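Local coordinates for centromeric protein-C, isoform A (Drosophila melanogaster, PDB 6O2K) that probably acts as an adaptor between chromatin and other kinetochore proteins, the part described here being the dimeric cupin domain of the longer chain, at residues S36-I44 against Y53-K61; F69-A80 against T123-V134. One frame throughout, in Å; residues are numbered along the deposited sequence.

Interaction 1: S36-I44 against Y53-K61; sequences SVSSANELI and YAFYNTKEK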
loop_
_atom_site.group_PDB
_atom_site.type_symbol
_atom_site.label_atom_id
_atom_site.label_comp_id
_atom_site.label_asym_id
_atom_site.label_seq_id
_atom_site.Cartn_x
_atom_site.Cartn_y
_atom_site.Cartn_z
ATOM N N SER B 36 12.848 11.190 6.542
ATOM C CA SER B 36 12.195 9.888 6.546
ATOM C C SER B 36 10.861 9.861 5.814
ATOM O O SER B 36 10.308 8.774 5.616
ATOM C CB SER B 36 11.966 9.417 7.988
ATOM O OG SER B 36 13.181 8.974 8.565
ATOM N N VAL B 37 10.317 11.007 5.423
ATOM C CA VAL B 37 8.992 11.044 4.813
ATOM C C VAL B 37 9.137 10.993 3.296
ATOM O O VAL B 37 10.013 11.649 2.717
ATOM C CB VAL B 37 8.215 12.301 5.265
ATOM C CG1 VAL B 37 7.001 12.540 4.387
ATOM C CG2 VAL B 37 7.792 12.172 6.727
ATOM N N SER B 38 8.283 10.190 2.652
ATOM C CA SER B 38 8.071 10.226 1.207
ATOM C C SER B 38 6.589 10.487 0.952
ATOM O O SER B 38 5.752 9.602 1.168
ATOM C CB SER B 38 8.533 8.928 0.551
ATOM O OG SER B 38 9.910 8.733 0.799
ATOM N N SER B 39 6.278 11.693 0.471
ATOM C CA SER B 39 4.900 12.109 0.251
ATOM C C SER B 39 4.418 11.657 -1.122
ATOM O O SER B 39 5.193 11.544 -2.063
ATOM C CB SER B 39 4.775 13.628 0.368
ATOM O OG SER B 39 5.420 14.270 -0.721
ATOM N N ALA B 40 3.109 11.399 -1.228
ATOM C CA ALA B 40 2.554 11.058 -2.536
ATOM C C ALA B 40 2.678 12.227 -3.506
ATOM O O ALA B 40 2.762 12.025 -4.727
ATOM C CB ALA B 40 1.087 10.638 -2.406
ATOM N N ASN B 41 2.700 13.456 -2.980
ATOM C CA ASN B 41 2.862 14.641 -3.816
ATOM C C ASN B 41 4.164 14.595 -4.619
ATOM O O ASN B 41 4.245 15.163 -5.718
ATOM C CB ASN B 41 2.803 15.878 -2.917
ATOM C CG ASN B 41 3.106 17.154 -3.650
ATOM O OD1 ASN B 41 4.268 17.559 -3.775
ATOM N ND2 ASN B 41 2.058 17.807 -4.144
ATOM N N GLU B 42 5.183 13.924 -4.094
ATOM C CA GLU B 42 6.489 13.848 -4.743
ATOM C C GLU B 42 6.541 12.817 -5.868
ATOM O O GLU B 42 7.481 12.851 -6.669
ATOM C CB GLU B 42 7.560 13.529 -3.687
ATOM C CG GLU B 42 9.006 13.770 -4.116
ATOM C CD GLU B 42 10.023 13.227 -3.113
ATOM O OE1 GLU B 42 9.612 12.662 -2.078
ATOM O OE2 GLU B 42 11.241 13.364 -3.358
ATOM N N LEU B 43 5.565 11.914 -5.953
ATOM C CA LEU B 43 5.602 10.853 -6.953
ATOM C C LEU B 43 5.546 11.438 -8.355
ATOM O O LEU B 43 4.827 12.406 -8.603
ATOM C CB LEU B 43 4.420 9.906 -6.766
ATOM C CG LEU B 43 4.360 9.084 -5.482
ATOM C CD1 LEU B 43 2.998 8.442 -5.365
ATOM C CD2 LEU B 43 5.457 8.034 -5.504
ATOM N N ILE B 44 6.292 10.833 -9.277
ATOM C CA ILE B 44 6.214 11.183 -10.695
ATOM C C ILE B 44 6.366 9.899 -11.499
ATOM O O ILE B 44 7.270 9.099 -11.238
ATOM C CB ILE B 44 7.269 12.230 -11.115
ATOM C CG1 ILE B 44 6.975 13.596 -10.474
ATOM C CG2 ILE B 44 7.304 12.374 -12.634
ATOM C CD1 ILE B 44 5.663 14.236 -10.934
ATOM N N TYR B 53 5.616 3.761 -14.249
ATOM C CA TYR B 53 6.090 3.407 -12.914
ATOM C C TYR B 53 6.317 4.667 -12.088
ATOM O O TYR B 53 6.835 5.663 -12.597
ATOM C CB TYR B 53 7.410 2.625 -12.963
ATOM C CG TYR B 53 7.345 1.318 -13.698
ATOM C CD1 TYR B 53 7.607 1.257 -15.060
ATOM C CD2 TYR B 53 7.036 0.137 -13.025
ATOM C CE1 TYR B 53 7.559 0.052 -15.742
ATOM C CE2 TYR B 53 6.983 -1.077 -13.695
ATOM C CZ TYR B 53 7.244 -1.110 -15.057
ATOM O OH TYR B 53 7.198 -2.301 -15.743
ATOM N N ALA B 54 5.980 4.616 -10.800
ATOM C CA ALA B 54 6.347 5.708 -9.904
ATOM C C ALA B 54 6.718 5.139 -8.546
ATOM O O ALA B 54 5.895 4.476 -7.912
ATOM C CB ALA B 54 5.206 6.731 -9.780
ATOM N N PHE B 55 7.940 5.395 -8.080
ATOM C CA PHE B 55 8.364 4.875 -6.784
ATOM C C PHE B 55 8.546 5.993 -5.764
ATOM O O PHE B 55 8.982 7.102 -6.101
ATOM C CB PHE B 55 9.661 4.068 -6.907
ATOM C CG PHE B 55 9.447 2.692 -7.432
ATOM C CD1 PHE B 55 9.349 2.465 -8.798
ATOM C CD2 PHE B 55 9.322 1.621 -6.567
ATOM C CE1 PHE B 55 9.139 1.189 -9.287
ATOM C CE2 PHE B 55 9.108 0.340 -7.053
ATOM C CZ PHE B 55 9.007 0.130 -8.407
ATOM N N TYR B 56 8.183 5.701 -4.519
ATOM C CA TYR B 56 8.511 6.596 -3.424
ATOM C C TYR B 56 10.021 6.750 -3.319
ATOM O O TYR B 56 10.776 5.777 -3.432
ATOM C CB TYR B 56 7.946 6.067 -2.102
ATOM C CG TYR B 56 6.434 6.099 -2.026
ATOM C CD1 TYR B 56 5.761 7.267 -1.657
ATOM C CD2 TYR B 56 5.678 4.964 -2.301
ATOM C CE1 TYR B 56 4.378 7.298 -1.577
ATOM C CE2 TYR B 56 4.296 4.987 -2.215
ATOM C CZ TYR B 56 3.654 6.161 -1.858
ATOM O OH TYR B 56 2.276 6.189 -1.777
ATOM N N ASN B 57 10.457 7.992 -3.109
ATOM C CA ASN B 57 11.875 8.324 -2.983
ATOM C C ASN B 57 12.398 7.961 -1.587
ATOM O O ASN B 57 12.897 8.800 -0.835
ATOM C CB ASN B 57 12.076 9.802 -3.293
ATOM C CG ASN B 57 13.518 10.151 -3.539
ATOM O OD1 ASN B 57 14.329 9.287 -3.869
ATOM N ND2 ASN B 57 13.847 11.431 -3.398
ATOM N N THR B 58 12.261 6.676 -1.252
ATOM C CA THR B 58 12.801 6.126 -0.019
ATOM C C THR B 58 14.325 6.028 -0.100
ATOM O O THR B 58 14.935 6.212 -1.154
ATOM C CB THR B 58 12.220 4.738 0.270
ATOM O OG1 THR B 58 12.517 3.848 -0.815
ATOM C CG2 THR B 58 10.708 4.803 0.457
ATOM N N LYS B 59 14.939 5.692 1.036
ATOM C CA LYS B 59 16.398 5.642 1.097
ATOM C C LYS B 59 16.971 4.579 0.161
ATOM O O LYS B 59 18.027 4.794 -0.446
ATOM C CB LYS B 59 16.856 5.409 2.535
ATOM C CG LYS B 59 16.544 6.575 3.463
ATOM C CD LYS B 59 17.461 6.610 4.689
ATOM C CE LYS B 59 18.764 5.843 4.465
ATOM N NZ LYS B 59 19.935 6.507 5.114
ATOM N N GLU B 60 16.285 3.434 0.009
ATOM C CA GLU B 60 16.739 2.386 -0.906
ATOM C C GLU B 60 16.229 2.567 -2.340
ATOM O O GLU B 60 16.659 1.825 -3.231
ATOM C CB GLU B 60 16.337 0.996 -0.379
ATOM C CG GLU B 60 17.250 -0.130 -0.881
ATOM C CD GLU B 60 17.079 -1.452 -0.134
ATOM O OE1 GLU B 60 17.898 -2.373 -0.355
ATOM O OE2 GLU B 60 16.129 -1.581 0.663
ATOM N N LYS B 61 15.292 3.496 -2.561
ATOM C CA LYS B 61 14.946 4.107 -3.852
ATOM C C LYS B 61 14.128 3.294 -4.857
ATOM O O LYS B 61 13.712 3.839 -5.886
ATOM C CB LYS B 61 16.209 4.446 -4.659
ATOM C CG LYS B 61 17.181 5.392 -3.947
ATOM C CD LYS B 61 16.868 6.871 -4.142
ATOM C CE LYS B 61 17.056 7.643 -2.832
ATOM N NZ LYS B 61 17.952 6.937 -1.861
HETATM O O HOH W 1 8.269 10.213 -2.685
#
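Y56, L43 and S38 carry most of the buried surface where the segment S36-I44, a short strand followed by a 3-10 turn, lies against Y53-K61. L43 reaches over one face of the Y56 ring with CD2, which stands 4.1 Å from the ring centroid and only 15° off the normal, a CH-pi contact displaced toward the rim. CG of L43 lies anti to its own carbonyl carbon and beside the backbone N (chi1 -65°), which lets CD2 reach the ring, and the same methyl also lies 3.7 Å from O of F55. S38 meets the ring obliquely, its O 3.7 Å from CD1 of Y56, while its CB rests against CB and CD1 of that tyrosine. An alanine in place of Y56 would probably leave the CD2 methyl of L43 without the ring face it lies on and open a gap beside S38. At the exposed border the contact turns polar. ND2 of N57 donates to OE2 of E42 at 3.2 Å, nearly in the amide plane but 32° out of the carboxylate plane, on its syn side. The two flat groups are steeply inclined to each other. A water accepts from N of N57 at 3.1 Å and donates to OE1 of E42 at 2.9 Å, so both carboxylate oxygens are engaged. The contact joins the segment before the six-stranded sheet to strand 51-55 and the loop that follows it. W17 of helix 6-19 and Y66 of strand 64-69 also touch L43. The Y56 hydroxyl bonds to Y66 and to O of G114 of the second subunit, and V37 and S38 pair with a strand of that subunit, so this packing forms part of the cupin dimer interface.

Interaction 2: F69-A80 against T123-V134; sequences FKPYQKRSMKQA and TRYSIQNAIDKV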
loop_
_atom_site.group_PDB
_atom_site.type_symbol
_atom_site.label_atom_id
_atom_site.label_comp_id
_atom_site.label_asym_id
_atom_site.label_seq_id
_atom_site.Cartn_x
_atom_site.Cartn_y
_atom_site.Cartn_z
ATOM N N PHE B 69 -1.114 0.583 -15.511
ATOM C CA PHE B 69 -1.317 -0.202 -16.717
ATOM C C PHE B 69 -2.437 0.408 -17.539
ATOM O O PHE B 69 -3.534 0.665 -17.024
ATOM C CB PHE B 69 -1.701 -1.652 -16.411
ATOM C CG PHE B 69 -0.560 -2.527 -15.974
ATOM C CD1 PHE B 69 0.053 -2.323 -14.751
ATOM C CD2 PHE B 69 -0.134 -3.584 -16.774
ATOM C CE1 PHE B 69 1.081 -3.157 -14.321
ATOM C CE2 PHE B 69 0.899 -4.425 -16.359
ATOM C CZ PHE B 69 1.515 -4.197 -15.132
ATOM N N LYS B 70 -2.167 0.576 -18.822
ATOM C CA LYS B 70 -3.163 0.975 -19.773
ATOM C C LYS B 70 -4.175 -0.155 -19.955
ATOM O O LYS B 70 -3.918 -1.289 -19.553
ATOM C CB LYS B 70 -2.485 1.312 -21.090
ATOM C CG LYS B 70 -1.534 2.422 -20.944
ATOM C CD LYS B 70 -2.387 3.575 -20.565
ATOM C CE LYS B 70 -1.516 4.790 -20.461
ATOM N NZ LYS B 70 -2.397 5.893 -20.062
ATOM N N PRO B 71 -5.330 0.113 -20.565
ATOM C CA PRO B 71 -6.319 -0.958 -20.753
ATOM C C PRO B 71 -5.722 -2.173 -21.444
ATOM O O PRO B 71 -5.102 -2.063 -22.502
ATOM C CB PRO B 71 -7.397 -0.298 -21.619
ATOM C CG PRO B 71 -7.319 1.129 -21.287
ATOM C CD PRO B 71 -5.867 1.423 -20.985
ATOM N N TYR B 72 -5.885 -3.337 -20.813
ATOM C CA TYR B 72 -5.441 -4.634 -21.318
ATOM C C TYR B 72 -3.934 -4.712 -21.542
ATOM O O TYR B 72 -3.461 -5.653 -22.191
ATOM C CB TYR B 72 -6.156 -5.012 -22.622
ATOM C CG TYR B 72 -7.648 -5.212 -22.491
ATOM C CD1 TYR B 72 -8.173 -6.092 -21.556
ATOM C CD2 TYR B 72 -8.530 -4.529 -23.320
ATOM C CE1 TYR B 72 -9.535 -6.284 -21.446
ATOM C CE2 TYR B 72 -9.893 -4.712 -23.215
ATOM C CZ TYR B 72 -10.390 -5.594 -22.277
ATOM O OH TYR B 72 -11.750 -5.780 -22.168
ATOM N N GLN B 73 -3.169 -3.755 -21.033
ATOM C CA GLN B 73 -1.734 -3.754 -21.258
ATOM C C GLN B 73 -1.065 -4.912 -20.524
ATOM O O GLN B 73 -1.475 -5.294 -19.420
ATOM C CB GLN B 73 -1.132 -2.426 -20.811
ATOM C CG GLN B 73 0.322 -2.275 -21.203
ATOM C CD GLN B 73 0.850 -0.890 -20.919
ATOM O OE1 GLN B 73 0.361 -0.199 -20.027
ATOM N NE2 GLN B 73 1.855 -0.474 -21.682
ATOM N N LYS B 74 -0.024 -5.468 -21.149
ATOM C CA LYS B 74 0.783 -6.537 -20.576
ATOM C C LYS B 74 2.144 -6.002 -20.155
ATOM O O LYS B 74 2.758 -5.203 -20.876
ATOM C CB LYS B 74 1.011 -7.668 -21.580
ATOM C CG LYS B 74 -0.223 -8.286 -22.196
ATOM C CD LYS B 74 0.201 -9.328 -23.242
ATOM C CE LYS B 74 -0.960 -10.195 -23.705
ATOM N NZ LYS B 74 -0.552 -11.140 -24.777
ATOM N N ARG B 75 2.613 -6.453 -18.996
ATOM C CA ARG B 75 4.016 -6.351 -18.613
ATOM C C ARG B 75 4.666 -7.696 -18.882
ATOM O O ARG B 75 4.220 -8.716 -18.347
ATOM C CB ARG B 75 4.176 -5.976 -17.140
ATOM C CG ARG B 75 5.634 -5.757 -16.703
ATOM C CD ARG B 75 5.670 -5.353 -15.236
ATOM N NE ARG B 75 6.996 -4.964 -14.737
ATOM C CZ ARG B 75 7.724 -5.693 -13.892
ATOM N NH1 ARG B 75 7.285 -6.867 -13.477
ATOM N NH2 ARG B 75 8.894 -5.249 -13.459
ATOM N N SER B 76 5.718 -7.701 -19.697
ATOM C CA SER B 76 6.295 -8.971 -20.103
ATOM C C SER B 76 6.952 -9.675 -18.917
ATOM O O SER B 76 7.251 -9.073 -17.881
ATOM C CB SER B 76 7.298 -8.770 -21.245
ATOM O OG SER B 76 8.400 -7.974 -20.841
ATOM N N MET B 77 7.151 -10.982 -19.092
ATOM C CA MET B 77 7.780 -11.850 -18.097
ATOM C C MET B 77 9.088 -11.275 -17.565
ATOM O O MET B 77 9.971 -10.884 -18.334
ATOM C CB MET B 77 8.041 -13.220 -18.736
ATOM C CG MET B 77 8.534 -14.306 -17.786
ATOM S SD MET B 77 10.347 -14.412 -17.777
ATOM C CE MET B 77 10.663 -15.394 -19.250
ATOM N N LYS B 78 9.211 -11.247 -16.238
ATOM C CA LYS B 78 10.441 -10.897 -15.537
ATOM C C LYS B 78 10.750 -11.973 -14.503
ATOM O O LYS B 78 9.838 -12.623 -13.978
ATOM C CB LYS B 78 10.331 -9.551 -14.799
ATOM C CG LYS B 78 9.751 -8.408 -15.613
ATOM C CD LYS B 78 10.741 -7.912 -16.657
ATOM C CE LYS B 78 10.180 -6.682 -17.377
ATOM N NZ LYS B 78 11.106 -6.182 -18.418
ATOM N N GLN B 79 12.035 -12.140 -14.184
ATOM C CA GLN B 79 12.443 -12.966 -13.050
ATOM C C GLN B 79 12.747 -12.071 -11.853
ATOM O O GLN B 79 13.476 -11.081 -11.981
ATOM C CB GLN B 79 13.664 -13.829 -13.374
ATOM C CG GLN B 79 14.033 -14.773 -12.238
ATOM C CD GLN B 79 14.945 -15.916 -12.687
ATOM O OE1 GLN B 79 15.843 -15.715 -13.503
ATOM N NE2 GLN B 79 14.714 -17.118 -12.150
ATOM N N ALA B 80 12.179 -12.416 -10.694
ATOM C CA ALA B 80 12.486 -11.721 -9.437
ATOM C C ALA B 80 13.887 -12.156 -9.015
ATOM O O ALA B 80 14.081 -12.954 -8.098
ATOM C CB ALA B 80 11.445 -12.025 -8.358
ATOM N N THR B 123 11.256 -16.438 -8.918
ATOM C CA THR B 123 10.032 -16.711 -9.665
ATOM C C THR B 123 9.976 -15.856 -10.925
ATOM O O THR B 123 10.367 -14.687 -10.922
ATOM C CB THR B 123 8.814 -16.463 -8.772
ATOM O OG1 THR B 123 8.720 -17.520 -7.811
ATOM C CG2 THR B 123 7.500 -16.387 -9.576
ATOM N N ARG B 124 9.522 -16.455 -12.021
ATOM C CA ARG B 124 9.270 -15.721 -13.256
ATOM C C ARG B 124 7.795 -15.350 -13.289
ATOM O O ARG B 124 6.933 -16.215 -13.101
ATOM C CB ARG B 124 9.644 -16.556 -14.481
ATOM C CG ARG B 124 11.143 -16.760 -14.621
ATOM C CD ARG B 124 11.523 -17.448 -15.930
ATOM N NE ARG B 124 12.930 -17.837 -15.905
ATOM C CZ ARG B 124 13.944 -17.014 -16.159
ATOM N NH1 ARG B 124 15.191 -17.464 -16.097
ATOM N NH2 ARG B 124 13.717 -15.747 -16.483
ATOM N N TYR B 125 7.499 -14.075 -13.530
ATOM C CA TYR B 125 6.122 -13.619 -13.420
ATOM C C TYR B 125 5.802 -12.599 -14.504
ATOM O O TYR B 125 6.657 -11.793 -14.892
ATOM C CB TYR B 125 5.857 -13.032 -12.021
ATOM C CG TYR B 125 6.581 -11.736 -11.746
ATOM C CD1 TYR B 125 7.952 -11.711 -11.494
ATOM C CD2 TYR B 125 5.894 -10.526 -11.751
ATOM C CE1 TYR B 125 8.612 -10.503 -11.262
ATOM C CE2 TYR B 125 6.538 -9.330 -11.518
ATOM C CZ TYR B 125 7.892 -9.320 -11.279
ATOM O OH TYR B 125 8.522 -8.120 -11.037
ATOM N N SER B 126 4.565 -12.656 -14.999
ATOM C CA SER B 126 4.048 -11.662 -15.932
ATOM C C SER B 126 2.698 -11.144 -15.442
ATOM O O SER B 126 1.994 -11.815 -14.679
ATOM C CB SER B 126 3.914 -12.235 -17.344
ATOM O OG SER B 126 2.834 -13.146 -17.393
ATOM N N ILE B 127 2.340 -9.941 -15.906
ATOM C CA ILE B 127 1.161 -9.209 -15.435
ATOM C C ILE B 127 0.416 -8.627 -16.632
ATOM O O ILE B 127 1.028 -7.996 -17.502
ATOM C CB ILE B 127 1.549 -8.074 -14.472
ATOM C CG1 ILE B 127 2.474 -8.573 -13.358
ATOM C CG2 ILE B 127 0.293 -7.371 -13.891
ATOM C CD1 ILE B 127 3.102 -7.431 -12.556
ATOM N N GLN B 128 -0.906 -8.816 -16.667
ATOM C CA GLN B 128 -1.761 -8.166 -17.662
ATOM C C GLN B 128 -2.947 -7.513 -16.969
ATOM O O GLN B 128 -3.608 -8.140 -16.138
ATOM C CB GLN B 128 -2.279 -9.155 -18.712
ATOM C CG GLN B 128 -3.129 -8.501 -19.807
ATOM C CD GLN B 128 -3.227 -9.365 -21.072
ATOM O OE1 GLN B 128 -3.065 -10.586 -21.018
ATOM N NE2 GLN B 128 -3.489 -8.726 -22.214
ATOM N N ASN B 129 -3.191 -6.249 -17.300
ATOM C CA ASN B 129 -4.436 -5.576 -16.945
ATOM C C ASN B 129 -5.612 -6.363 -17.504
ATOM O O ASN B 129 -5.690 -6.591 -18.712
ATOM C CB ASN B 129 -4.417 -4.157 -17.519
ATOM C CG ASN B 129 -5.550 -3.283 -17.006
ATOM O OD1 ASN B 129 -6.466 -3.747 -16.317
ATOM N ND2 ASN B 129 -5.495 -1.997 -17.359
ATOM N N ALA B 130 -6.525 -6.783 -16.639
ATOM C CA ALA B 130 -7.619 -7.650 -17.062
ATOM C C ALA B 130 -8.832 -6.900 -17.608
ATOM O O ALA B 130 -9.775 -7.552 -18.075
ATOM C CB ALA B 130 -8.067 -8.541 -15.901
ATOM N N ILE B 131 -8.843 -5.566 -17.588
ATOM C CA ILE B 131 -10.039 -4.805 -17.939
ATOM C C ILE B 131 -9.707 -3.663 -18.896
ATOM O O ILE B 131 -8.550 -3.286 -19.089
ATOM C CB ILE B 131 -10.751 -4.248 -16.694
ATOM C CG1 ILE B 131 -9.763 -3.456 -15.840
ATOM C CG2 ILE B 131 -11.377 -5.375 -15.905
ATOM C CD1 ILE B 131 -10.406 -2.716 -14.701
ATOM N N ASP B 132 -10.772 -3.081 -19.467
ATOM C CA ASP B 132 -10.678 -2.022 -20.465
ATOM C C ASP B 132 -10.585 -0.633 -19.829
ATOM O O ASP B 132 -11.065 0.361 -20.399
ATOM C CB ASP B 132 -11.873 -2.128 -21.419
ATOM C CG ASP B 132 -11.782 -1.180 -22.610
ATOM O OD1 ASP B 132 -12.826 -0.950 -23.255
ATOM O OD2 ASP B 132 -10.676 -0.674 -22.904
ATOM N N LYS B 133 -9.988 -0.547 -18.646
ATOM C CA LYS B 133 -9.705 0.712 -17.974
ATOM C C LYS B 133 -8.291 0.652 -17.414
ATOM O O LYS B 133 -7.705 -0.423 -17.263
ATOM C CB LYS B 133 -10.688 0.988 -16.832
ATOM C CG LYS B 133 -12.155 0.931 -17.205
ATOM C CD LYS B 133 -13.028 0.757 -15.962
ATOM C CE LYS B 133 -12.378 1.376 -14.732
ATOM N NZ LYS B 133 -12.786 2.793 -14.539
ATOM N N VAL B 134 -7.746 1.823 -17.081
ATOM C CA VAL B 134 -6.443 1.854 -16.437
ATOM C C VAL B 134 -6.547 1.165 -15.084
ATOM O O VAL B 134 -7.450 1.458 -14.290
ATOM C CB VAL B 134 -5.952 3.299 -16.286
ATOM C CG1 VAL B 134 -4.730 3.343 -15.382
ATOM C CG2 VAL B 134 -5.627 3.890 -17.638
HETATM O O HOH W 2 6.205 -8.881 -15.237
#
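A beta bulge interrupts the antiparallel ladder between R75 and K78 of strand 74-79, shifting its register by one residue against strand 124-129. The first is an outermost strand of the four-stranded antiparallel sheet of the cupin domain; the second, its neighbour, also bonds to strand 93-99. R75 pairs with I127 on one side of the bulge and K78 with Y125 on the other, both as hydrogen-bonded pairs. R75, extended with CG anti to the backbone N (chi1 -176°), runs back to Y125, where NH1 donates to OH at 3.0 Å, close to the guanidinium plane. On the other face of the sheet, the Q79 amide, its NE2 bonded to O of G122, lies over one face of the R124 guanidinium, and SD of M77 comes to its edge, 3.7 Å from CD of R124. At the far end, N129 grips the type II turn K70-Q73. Its ND2 donates to O of K70 at 2.8 Å, from above the carbonyl plane, and to O of K133 at 2.7 Å, while OD1 closes an Asx turn onto N of I131. N of Q73 reaches O of K70 from the opposite face. NE2 of Q128 meets O of Y72 almost straight (169°), and the Y72 ring covers the backbone at I131 and D132. The buried F69 ring places CZ 3.6 Å from CG2 of I127. Side-chain amides thus satisfy turn carbonyls beyond the regular ladder, and R75, also bonded through NE to OH of Y53, is likely to have its guanidinium fixed by two neutral hydroxyls.

Overall arrangement
The two contacts follow one another along the chain, with centres about 22 Å apart on opposite sides of its centre. Interaction 1 has the more buried set of touching residues (7 of 12, against 6 of 24), with an exposed polar border; it packs a short strand and a 3-10 segment against strand 51-55 and the loop after it, mainly through side chains. Interaction 2 joins neighbouring strands of the four-stranded sheet, largely through backbone bonds, with F69, I127 and Y125 buried and K74 and R124 exposed. R75 and Y53 tie the two together. Both touch the second subunit: S36-I44 through strand pairing, T123-V134 through a salt bridge from K133 to D5 of that subunit.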